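Local coordinates for tyrosinase (Aspergillus oryzae, PDB 6JU8), which probably oxidises L-tyrosine and L-dopa to L-dopaquinone with molecular oxygen at a dinuclear copper centre, a step of melanin biosynthesis, at residues Leu296-Glu300 with Trp394-Ser400; Glu300-Thr304 with Trp325-Ala330; Ile385-Val389 with Ile448-Ile452. The protein carries 1 engineered substitution. All coordinates share one frame; numbering follows the deposited sequence. Where two conformers were deposited one is given.

Overall arrangement
Followed from the N terminus, the first element used is the short helix 298-302, from which both interaction 1 and interaction 2 start; they share Glu300. Interaction 2 closes a short loop of 20 intervening residues and joins this helix to the start of helix 328-340. Interaction 1 closes a much longer loop of 93 residues, which contains that short one, and brings in segment 394-400. Interaction 3 begins within this long loop and ends beyond it, so interactions 1 and 3 cross, while interactions 2 and 3 follow in series; it ties the C-terminal part of helix 371-389 to the last helix, 448-456. Trp386, turned from 448-452, touches Trp298 and stacks on Phe301.

Interaction 1 of 3, residues Leu296-Glu300 with Trp394-Ser400; sequences LNWGE and WFNDDKS
Asp397 OD1 is gripped from opposite faces of its carboxylate plane: Gly299 N donates to it across the contact at 2.9 Å, and Ser400 OG donates at 2.6 Å. The other oxygen, OD2, accepts from its own segment: Lys399 N (3.0 Å) and Ser400 N (2.9 Å) reach Asp397 OD2 from one face, forming an Asx turn and the wider Asx motif. A chi1 of 58° sets the carboxylate between the backbone N and carbonyl carbon of Asp397, turned to the start of helix 298-302. There the side-chain amide of Asn297 stacks on it with planes only 12° apart, Asn297 ND2 lying 3.5 Å from Asp397 CB. Asn297 is also the N-cap and forms a capping box with Glu300, each side chain accepting from the other's backbone N. A water accepts from Trp298 N (2.9 Å from the water oxygen) and donates to Asn396 OD1.

Beside this polar end lies an aromatic cluster. Phe395 and Trp394 meet the same face of Trp298. Trp298 NE1 sits over the centre of the Phe395 ring, 3.3 Å from Phe395 CZ, while the NE1-H of Trp298 is donated to Tyr101 O. The edge of Trp394 approaches the six-membered ring of Trp298 with planes at 51°, and Trp394 NE1 bonds Asp427 OD1.

Four bonds on one buried carboxylate at a helix start imply a fixed orientation. The bond to Gly299 N joins the 394-400 segment to the helix start; the helix dipole and nearby N-H groups would probably favour the charged form of Asp397.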
loop_
_atom_site.group_PDB
_atom_site.type_symbol
_atom_site.label_atom_id
_atom_site.label_comp_id
_atom_site.label_asym_id
_atom_site.label_seq_id
_atom_site.Cartn_x
_atom_site.Cartn_y
_atom_site.Cartn_z
ATOM N N LEU A 296 -25.633 32.924 4.896
ATOM C CA LEU A 296 -25.830 31.971 3.820
ATOM C C LEU A 296 -27.149 31.222 3.931
ATOM O O LEU A 296 -27.682 30.976 5.027
ATOM C CB LEU A 296 -24.695 30.936 3.851
ATOM C CG LEU A 296 -23.276 31.492 3.763
ATOM C CD1 LEU A 296 -22.289 30.345 3.571
ATOM C CD2 LEU A 296 -23.156 32.525 2.658
ATOM N N ASN A 297 -27.716 30.841 2.792
ATOM C CA ASN A 297 -28.957 30.079 2.801
ATOM C C ASN A 297 -28.655 28.608 2.541
ATOM O O ASN A 297 -27.511 28.200 2.260
ATOM C CB ASN A 297 -29.977 30.688 1.832
ATOM C CG ASN A 297 -29.582 30.636 0.377
ATOM O OD1 ASN A 297 -28.997 29.665 -0.092
ATOM N ND2 ASN A 297 -29.944 31.664 -0.415
ATOM N N TRP A 298 -29.684 27.769 2.680
ATOM C CA TRP A 298 -29.558 26.335 2.504
ATOM C C TRP A 298 -29.047 25.993 1.110
ATOM O O TRP A 298 -28.176 25.120 0.936
ATOM C CB TRP A 298 -30.898 25.597 2.746
ATOM C CG TRP A 298 -30.738 24.124 2.449
ATOM C CD1 TRP A 298 -31.143 23.479 1.303
ATOM C CD2 TRP A 298 -30.111 23.138 3.267
ATOM N NE1 TRP A 298 -30.812 22.146 1.373
ATOM C CE2 TRP A 298 -30.178 21.917 2.570
ATOM C CE3 TRP A 298 -29.502 23.177 4.535
ATOM C CZ2 TRP A 298 -29.656 20.732 3.095
ATOM C CZ3 TRP A 298 -28.982 22.000 5.048
ATOM C CH2 TRP A 298 -29.064 20.803 4.334
ATOM N N GLY A 299 -29.591 26.649 0.089
ATOM C CA GLY A 299 -29.204 26.341 -1.294
ATOM C C GLY A 299 -27.703 26.533 -1.466
ATOM O O GLY A 299 -27.001 25.704 -2.081
ATOM N N GLU A 300 -27.187 27.667 -0.980
ATOM C CA GLU A 300 -25.786 28.021 -1.159
ATOM C C GLU A 300 -24.870 27.101 -0.361
ATOM O O GLU A 300 -23.744 26.822 -0.788
ATOM C CB GLU A 300 -25.504 29.451 -0.689
ATOM C CG GLU A 300 -26.289 30.543 -1.361
ATOM C CD GLU A 300 -25.979 31.869 -0.663
ATOM O OE1 GLU A 300 -25.347 32.707 -1.316
ATOM O OE2 GLU A 300 -26.390 32.081 0.493
ATOM N N TRP A 394 -33.398 26.068 5.544
ATOM C CA TRP A 394 -33.731 24.686 5.216
ATOM C C TRP A 394 -34.693 24.660 4.026
ATOM O O TRP A 394 -35.901 24.880 4.173
ATOM C CB TRP A 394 -34.405 23.990 6.394
ATOM C CG TRP A 394 -34.688 22.528 6.183
ATOM C CD1 TRP A 394 -35.880 21.951 5.856
ATOM C CD2 TRP A 394 -33.741 21.456 6.298
ATOM N NE1 TRP A 394 -35.740 20.587 5.758
ATOM C CE2 TRP A 394 -34.443 20.249 6.024
ATOM C CE3 TRP A 394 -32.378 21.375 6.598
ATOM C CZ2 TRP A 394 -33.821 18.987 6.052
ATOM C CZ3 TRP A 394 -31.748 20.149 6.632
ATOM C CH2 TRP A 394 -32.483 18.985 6.351
ATOM N N PHE A 395 -34.147 24.452 2.835
ATOM C CA PHE A 395 -34.947 24.285 1.636
ATOM C C PHE A 395 -35.945 25.421 1.434
ATOM O O PHE A 395 -37.024 25.168 0.873
ATOM C CB PHE A 395 -35.656 22.918 1.603
ATOM C CG PHE A 395 -34.696 21.754 1.491
ATOM C CD1 PHE A 395 -34.145 21.138 2.619
ATOM C CD2 PHE A 395 -34.303 21.272 0.251
ATOM C CE1 PHE A 395 -33.245 20.091 2.538
ATOM C CE2 PHE A 395 -33.419 20.215 0.146
ATOM C CZ PHE A 395 -32.868 19.614 1.282
ATOM N N ASN A 396 -35.599 26.643 1.806
ATOM C CA ASN A 396 -36.593 27.722 1.801
ATOM C C ASN A 396 -36.077 28.951 1.076
ATOM O O ASN A 396 -36.792 29.953 1.016
ATOM C CB ASN A 396 -37.071 28.052 3.216
ATOM C CG ASN A 396 -35.961 28.534 4.121
ATOM O OD1 ASN A 396 -34.812 28.108 3.993
ATOM N ND2 ASN A 396 -36.269 29.424 5.056
ATOM N N ASP A 397 -34.896 28.907 0.454
ATOM C CA ASP A 397 -34.560 29.969 -0.501
ATOM C C ASP A 397 -35.205 29.671 -1.846
ATOM O O ASP A 397 -35.750 28.588 -2.077
ATOM C CB ASP A 397 -33.037 30.084 -0.652
ATOM C CG ASP A 397 -32.466 28.754 -1.113
ATOM O OD1 ASP A 397 -32.183 27.883 -0.262
ATOM O OD2 ASP A 397 -32.378 28.551 -2.355
ATOM N N ASP A 398 -35.176 30.659 -2.740
ATOM C CA ASP A 398 -35.903 30.548 -3.998
ATOM C C ASP A 398 -35.424 29.403 -4.870
ATOM O O ASP A 398 -36.169 28.833 -5.681
ATOM C CB ASP A 398 -35.820 31.874 -4.759
ATOM C CG ASP A 398 -36.573 32.980 -4.052
ATOM O OD1 ASP A 398 -37.531 32.714 -3.303
ATOM O OD2 ASP A 398 -36.163 34.144 -4.238
ATOM N N LYS A 399 -34.152 29.018 -4.727
ATOM C CA LYS A 399 -33.615 27.961 -5.575
ATOM C C LYS A 399 -33.874 26.575 -5.012
ATOM O O LYS A 399 -34.305 25.655 -5.718
ATOM C CB LYS A 399 -32.115 28.160 -5.779
ATOM C CG LYS A 399 -31.780 29.399 -6.591
ATOM C CD LYS A 399 -30.338 29.356 -7.071
ATOM C CE LYS A 399 -29.874 30.779 -7.327
ATOM N NZ LYS A 399 -28.648 30.777 -8.157
ATOM N N SER A 400 -33.668 26.398 -3.713
ATOM C CA SER A 400 -33.715 25.035 -3.158
ATOM C C SER A 400 -35.125 24.614 -2.786
ATOM O O SER A 400 -35.358 23.420 -2.528
ATOM C CB SER A 400 -32.732 24.960 -1.985
ATOM O OG SER A 400 -33.248 25.594 -0.830
HETATM O O HOH W 1 -32.302 28.888 3.146
#

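Interaction 2 of 3, residues Glu300-Thr304 with Trp325-Ala330; sequences EFSST and WMNLEA
The N-terminal turn of helix 328-340, which supplies His332 and His336 to one copper ion, docks here on the end of helix 298-302. Leu328 N donates to Phe301 O at 2.9 Å, nearly in line with the carbonyl bond (164° at the oxygen), joining the end of one helix to the start of the next. One residue earlier, Asn327 caps the helix by accepting from Ala330 N through Asn327 OD1 (2.8 Å), while Asn327 CB packs 3.2 Å from Glu300 O. Glu300 O also meets the edge of the Trp325 ring, in its plane, 3.5 Å from Trp325 CH2.

Two sides flank this backbone link. On the apolar one, Leu328 CB lies over a face of the Phe301 ring, a CH-pi contact with 4.2 Å from Leu328 CB to the ring centroid. On the polar one, Glu329 leaves the helix extended, with CG anti to the backbone N (chi1 -173°), and Glu329 OE1 accepts from Ser303 OG (2.9 Å) and Thr304 N (3.0 Å). The first donor comes nearly head-on to the C-O bond and the second from above the carboxylate plane. Glu329 OE2 takes Asn99 N, and Asn99 OD1 also bonds Thr304 OG1.

With its side chain about 4 Å from those of His98 and His332, Glu329 belongs to the second shell of the dinuclear (type 3) copper site characteristic of tyrosinases.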
loop_
_atom_site.group_PDB
_atom_site.type_symbol
_atom_site.label_atom_id
_atom_site.label_comp_id
_atom_site.label_asym_id
_atom_site.label_seq_id
_atom_site.Cartn_x
_atom_site.Cartn_y
_atom_site.Cartn_z
ATOM N N GLU A 300 -27.187 27.667 -0.980
ATOM C CA GLU A 300 -25.786 28.021 -1.159
ATOM C C GLU A 300 -24.870 27.101 -0.361
ATOM O O GLU A 300 -23.744 26.822 -0.788
ATOM C CB GLU A 300 -25.504 29.451 -0.689
ATOM C CG GLU A 300 -26.289 30.543 -1.361
ATOM C CD GLU A 300 -25.979 31.869 -0.663
ATOM O OE1 GLU A 300 -25.347 32.707 -1.316
ATOM O OE2 GLU A 300 -26.390 32.081 0.493
ATOM N N PHE A 301 -25.313 26.693 0.833
ATOM C CA PHE A 301 -24.514 25.820 1.702
ATOM C C PHE A 301 -24.430 24.416 1.108
ATOM O O PHE A 301 -23.374 23.784 1.125
ATOM C CB PHE A 301 -25.170 25.757 3.085
ATOM C CG PHE A 301 -24.664 24.630 3.938
ATOM C CD1 PHE A 301 -23.436 24.734 4.586
ATOM C CD2 PHE A 301 -25.399 23.459 4.065
ATOM C CE1 PHE A 301 -22.911 23.679 5.316
ATOM C CE2 PHE A 301 -24.896 22.418 4.827
ATOM C CZ PHE A 301 -23.667 22.531 5.447
ATOM N N SER A 302 -25.561 23.912 0.630
ATOM C CA SER A 302 -25.745 22.485 0.429
ATOM C C SER A 302 -25.169 21.923 -0.863
ATOM O O SER A 302 -24.922 20.705 -0.912
ATOM C CB SER A 302 -27.260 22.124 0.436
ATOM O OG SER A 302 -27.935 22.793 -0.614
ATOM N N SER A 303 -25.022 22.728 -1.915
ATOM C CA SER A 303 -24.804 22.105 -3.229
ATOM C C SER A 303 -24.018 22.979 -4.177
ATOM O O SER A 303 -24.153 24.214 -4.181
ATOM C CB SER A 303 -26.165 21.769 -3.871
ATOM O OG SER A 303 -26.023 21.103 -5.113
ATOM N N THR A 304 -23.306 22.291 -5.082
ATOM C CA THR A 304 -22.711 22.936 -6.253
ATOM C C THR A 304 -23.762 23.489 -7.196
ATOM O O THR A 304 -23.439 24.307 -8.076
ATOM C CB THR A 304 -21.804 21.935 -7.010
ATOM O OG1 THR A 304 -22.528 20.728 -7.239
ATOM C CG2 THR A 304 -20.584 21.589 -6.161
ATOM N N TRP A 325 -15.431 31.553 0.201
ATOM C CA TRP A 325 -15.853 30.336 0.903
ATOM C C TRP A 325 -16.340 29.347 -0.155
ATOM O O TRP A 325 -16.697 29.741 -1.266
ATOM C CB TRP A 325 -16.932 30.595 1.962
ATOM C CG TRP A 325 -18.206 31.153 1.397
ATOM C CD1 TRP A 325 -18.500 32.476 1.208
ATOM C CD2 TRP A 325 -19.342 30.414 0.939
ATOM N NE1 TRP A 325 -19.752 32.607 0.664
ATOM C CE2 TRP A 325 -20.290 31.362 0.484
ATOM C CE3 TRP A 325 -19.676 29.061 0.848
ATOM C CZ2 TRP A 325 -21.538 31.006 -0.042
ATOM C CZ3 TRP A 325 -20.913 28.707 0.330
ATOM C CH2 TRP A 325 -21.829 29.676 -0.107
ATOM N N MET A 326 -16.387 28.084 0.235
ATOM C CA MET A 326 -16.773 26.996 -0.658
ATOM C C MET A 326 -17.887 26.174 -0.017
ATOM O O MET A 326 -17.819 25.895 1.182
ATOM C CB MET A 326 -15.547 26.119 -0.929
ATOM C CG MET A 326 -15.804 24.928 -1.831
ATOM S SD MET A 326 -14.275 24.063 -2.208
ATOM C CE MET A 326 -13.430 25.232 -3.258
ATOM N N ASN A 327 -18.909 25.786 -0.779
ATOM C CA ASN A 327 -20.037 25.042 -0.220
ATOM C C ASN A 327 -19.651 23.623 0.218
ATOM O O ASN A 327 -18.603 23.077 -0.132
ATOM C CB ASN A 327 -21.181 25.032 -1.238
ATOM C CG ASN A 327 -20.878 24.214 -2.463
ATOM O OD1 ASN A 327 -20.897 22.990 -2.414
ATOM N ND2 ASN A 327 -20.602 24.874 -3.590
ATOM N N LEU A 328 -20.541 23.000 0.997
ATOM C CA LEU A 328 -20.309 21.679 1.554
ATOM C C LEU A 328 -20.013 20.619 0.495
ATOM O O LEU A 328 -19.092 19.796 0.611
ATOM C CB LEU A 328 -21.574 21.232 2.307
ATOM C CG LEU A 328 -21.539 19.815 2.889
ATOM C CD1 LEU A 328 -20.686 19.804 4.155
ATOM C CD2 LEU A 328 -22.955 19.334 3.175
ATOM N N GLU A 329 -20.802 20.622 -0.589
ATOM C CA GLU A 329 -20.650 19.577 -1.597
ATOM C C GLU A 329 -19.312 19.735 -2.323
ATOM O O GLU A 329 -18.639 18.730 -2.576
ATOM C CB GLU A 329 -21.800 19.638 -2.598
ATOM C CG GLU A 329 -21.794 18.479 -3.579
ATOM C CD GLU A 329 -23.016 18.428 -4.473
ATOM O OE1 GLU A 329 -23.822 19.381 -4.545
ATOM O OE2 GLU A 329 -23.138 17.395 -5.163
ATOM N N ALA A 330 -18.927 20.963 -2.640
ATOM C CA ALA A 330 -17.652 21.236 -3.313
ATOM C C ALA A 330 -16.486 20.794 -2.443
ATOM O O ALA A 330 -15.503 20.215 -2.924
ATOM C CB ALA A 330 -17.584 22.729 -3.656
HETATM O O HOH W 2 -21.064 18.423 -7.337
#

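Interaction 3 of 3, residues Ile385-Val389 with Ile448-Ile452; sequences IWQTV and IRKEI
A chi1 of -168° swings CG1 of Ile448 to the anti position from the backbone N, and with the chain extended (chi2 167°) Ile448 drives its CD1 methyl between Ile385 and Thr388. Ile448 CD1 ends 3.9 Å from Ile385 CG2 and 3.8 Å from Thr388 CG2, two methyls that likewise stand trans to the amide nitrogens of their own residues. The other branch of Ile448 is used as well: Ile448 CG2 meets Val389 CG1 at 3.7 Å. One turn on, Ile452 and Ile385 lie alongside, running opposite ways, with Ile452 CD1 3.7 Å from Ile385 CG2, so that one methyl of Ile385 serves two isoleucines.

The isoleucine, valine and threonine methyl contacts are apolar, and the polar Thr388 OG1 turns back to Ala384 O within its own helix. The short segment axes pass 11.4 Å apart at 138°, a wide spacing bridged by branched side chains.

Helix 283-292 completes the core, with Leu291 against Ile385 and Phe288 and Thr292 against Ile452, while Ile441 in a loop also touches Ile385. The last helix of the chain, 448-456, is thereby packed against helices 371-389 and 283-292, away from the copper ions.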
loop_
_atom_site.group_PDB
_atom_site.type_symbol
_atom_site.label_atom_id
_atom_site.label_comp_id
_atom_site.label_asym_id
_atom_site.label_seq_id
_atom_site.Cartn_x
_atom_site.Cartn_y
_atom_site.Cartn_z
ATOM N N ILE A 385 -23.828 20.541 12.220
ATOM C CA ILE A 385 -23.238 21.769 12.800
ATOM C C ILE A 385 -23.825 23.015 12.161
ATOM O O ILE A 385 -24.258 23.968 12.832
ATOM C CB ILE A 385 -21.705 21.785 12.635
ATOM C CG1 ILE A 385 -21.046 20.647 13.421
ATOM C CG2 ILE A 385 -21.145 23.150 13.037
ATOM C CD1 ILE A 385 -19.598 20.395 13.051
ATOM N N TRP A 386 -23.832 23.017 10.816
ATOM C CA TRP A 386 -24.287 24.219 10.112
ATOM C C TRP A 386 -25.758 24.446 10.415
ATOM O O TRP A 386 -26.169 25.596 10.629
ATOM C CB TRP A 386 -24.022 24.070 8.605
ATOM C CG TRP A 386 -24.305 25.324 7.845
ATOM C CD1 TRP A 386 -23.372 26.303 7.591
ATOM C CD2 TRP A 386 -25.537 25.778 7.262
ATOM N NE1 TRP A 386 -23.950 27.314 6.874
ATOM C CE2 TRP A 386 -25.283 27.022 6.656
ATOM C CE3 TRP A 386 -26.821 25.238 7.179
ATOM C CZ2 TRP A 386 -26.255 27.771 5.978
ATOM C CZ3 TRP A 386 -27.790 25.982 6.501
ATOM C CH2 TRP A 386 -27.520 27.216 5.914
ATOM N N GLN A 387 -26.565 23.380 10.466
ATOM C CA GLN A 387 -27.981 23.558 10.816
ATOM C C GLN A 387 -28.121 24.191 12.204
ATOM O O GLN A 387 -28.960 25.059 12.411
ATOM C CB GLN A 387 -28.720 22.232 10.812
ATOM C CG GLN A 387 -28.958 21.603 9.444
ATOM C CD GLN A 387 -29.695 20.291 9.652
ATOM O OE1 GLN A 387 -29.097 19.210 9.577
ATOM N NE2 GLN A 387 -30.984 20.355 9.968
ATOM N N THR A 388 -27.303 23.749 13.141
ATOM C CA THR A 388 -27.369 24.243 14.518
ATOM C C THR A 388 -27.152 25.744 14.592
ATOM O O THR A 388 -27.842 26.421 15.360
ATOM C CB THR A 388 -26.333 23.504 15.380
ATOM O OG1 THR A 388 -26.678 22.097 15.442
ATOM C CG2 THR A 388 -26.315 24.020 16.803
ATOM N N VAL A 389 -26.203 26.258 13.789
ATOM C CA VAL A 389 -25.922 27.693 13.871
ATOM C C VAL A 389 -26.606 28.491 12.766
ATOM O O VAL A 389 -26.404 29.710 12.687
ATOM C CB VAL A 389 -24.403 27.946 13.919
ATOM C CG1 VAL A 389 -23.816 27.229 15.130
ATOM C CG2 VAL A 389 -23.685 27.450 12.670
ATOM N N ILE A 448 -21.005 25.359 20.875
ATOM C CA ILE A 448 -20.625 24.946 19.519
ATOM C C ILE A 448 -19.712 25.929 18.820
ATOM O O ILE A 448 -18.781 25.508 18.102
ATOM C CB ILE A 448 -21.868 24.586 18.687
ATOM C CG1 ILE A 448 -21.470 23.878 17.385
ATOM C CG2 ILE A 448 -22.797 25.747 18.404
ATOM C CD1 ILE A 448 -22.624 23.235 16.675
ATOM N N ARG A 449 -19.935 27.233 18.964
ATOM C CA ARG A 449 -19.114 28.185 18.203
ATOM C C ARG A 449 -17.680 28.161 18.692
ATOM O O ARG A 449 -16.705 28.245 17.947
ATOM C CB ARG A 449 -19.760 29.571 18.245
ATOM C CG ARG A 449 -21.104 29.588 17.516
ATOM C CD ARG A 449 -21.477 31.027 17.163
ATOM N NE ARG A 449 -22.359 31.062 16.008
ATOM C CZ ARG A 449 -21.986 31.387 14.772
ATOM N NH1 ARG A 449 -20.728 31.714 14.503
ATOM N NH2 ARG A 449 -22.883 31.381 13.802
ATOM N N LYS A 450 -17.503 28.008 20.008
ATOM C CA LYS A 450 -16.181 27.852 20.598
ATOM C C LYS A 450 -15.501 26.574 20.115
ATOM O O LYS A 450 -14.315 26.573 19.763
ATOM C CB LYS A 450 -16.275 27.844 22.123
ATOM N N GLU A 451 -16.239 25.456 20.098
ATOM C CA GLU A 451 -15.657 24.196 19.651
ATOM C C GLU A 451 -15.243 24.274 18.189
ATOM O O GLU A 451 -14.192 23.763 17.816
ATOM C CB GLU A 451 -16.642 23.055 19.904
ATOM C CG GLU A 451 -16.033 21.696 19.613
ATOM C CD GLU A 451 -16.801 20.500 20.149
ATOM O OE1 GLU A 451 -17.696 20.669 21.019
ATOM O OE2 GLU A 451 -16.451 19.370 19.724
ATOM N N ILE A 452 -16.041 24.915 17.334
ATOM C CA ILE A 452 -15.630 25.067 15.922
ATOM C C ILE A 452 -14.304 25.797 15.830
ATOM O O ILE A 452 -13.404 25.432 15.030
ATOM C CB ILE A 452 -16.706 25.848 15.139
ATOM C CG1 ILE A 452 -18.011 25.058 15.013
ATOM C CG2 ILE A 452 -16.194 26.330 13.791
ATOM C CD1 ILE A 452 -19.210 25.872 14.595
#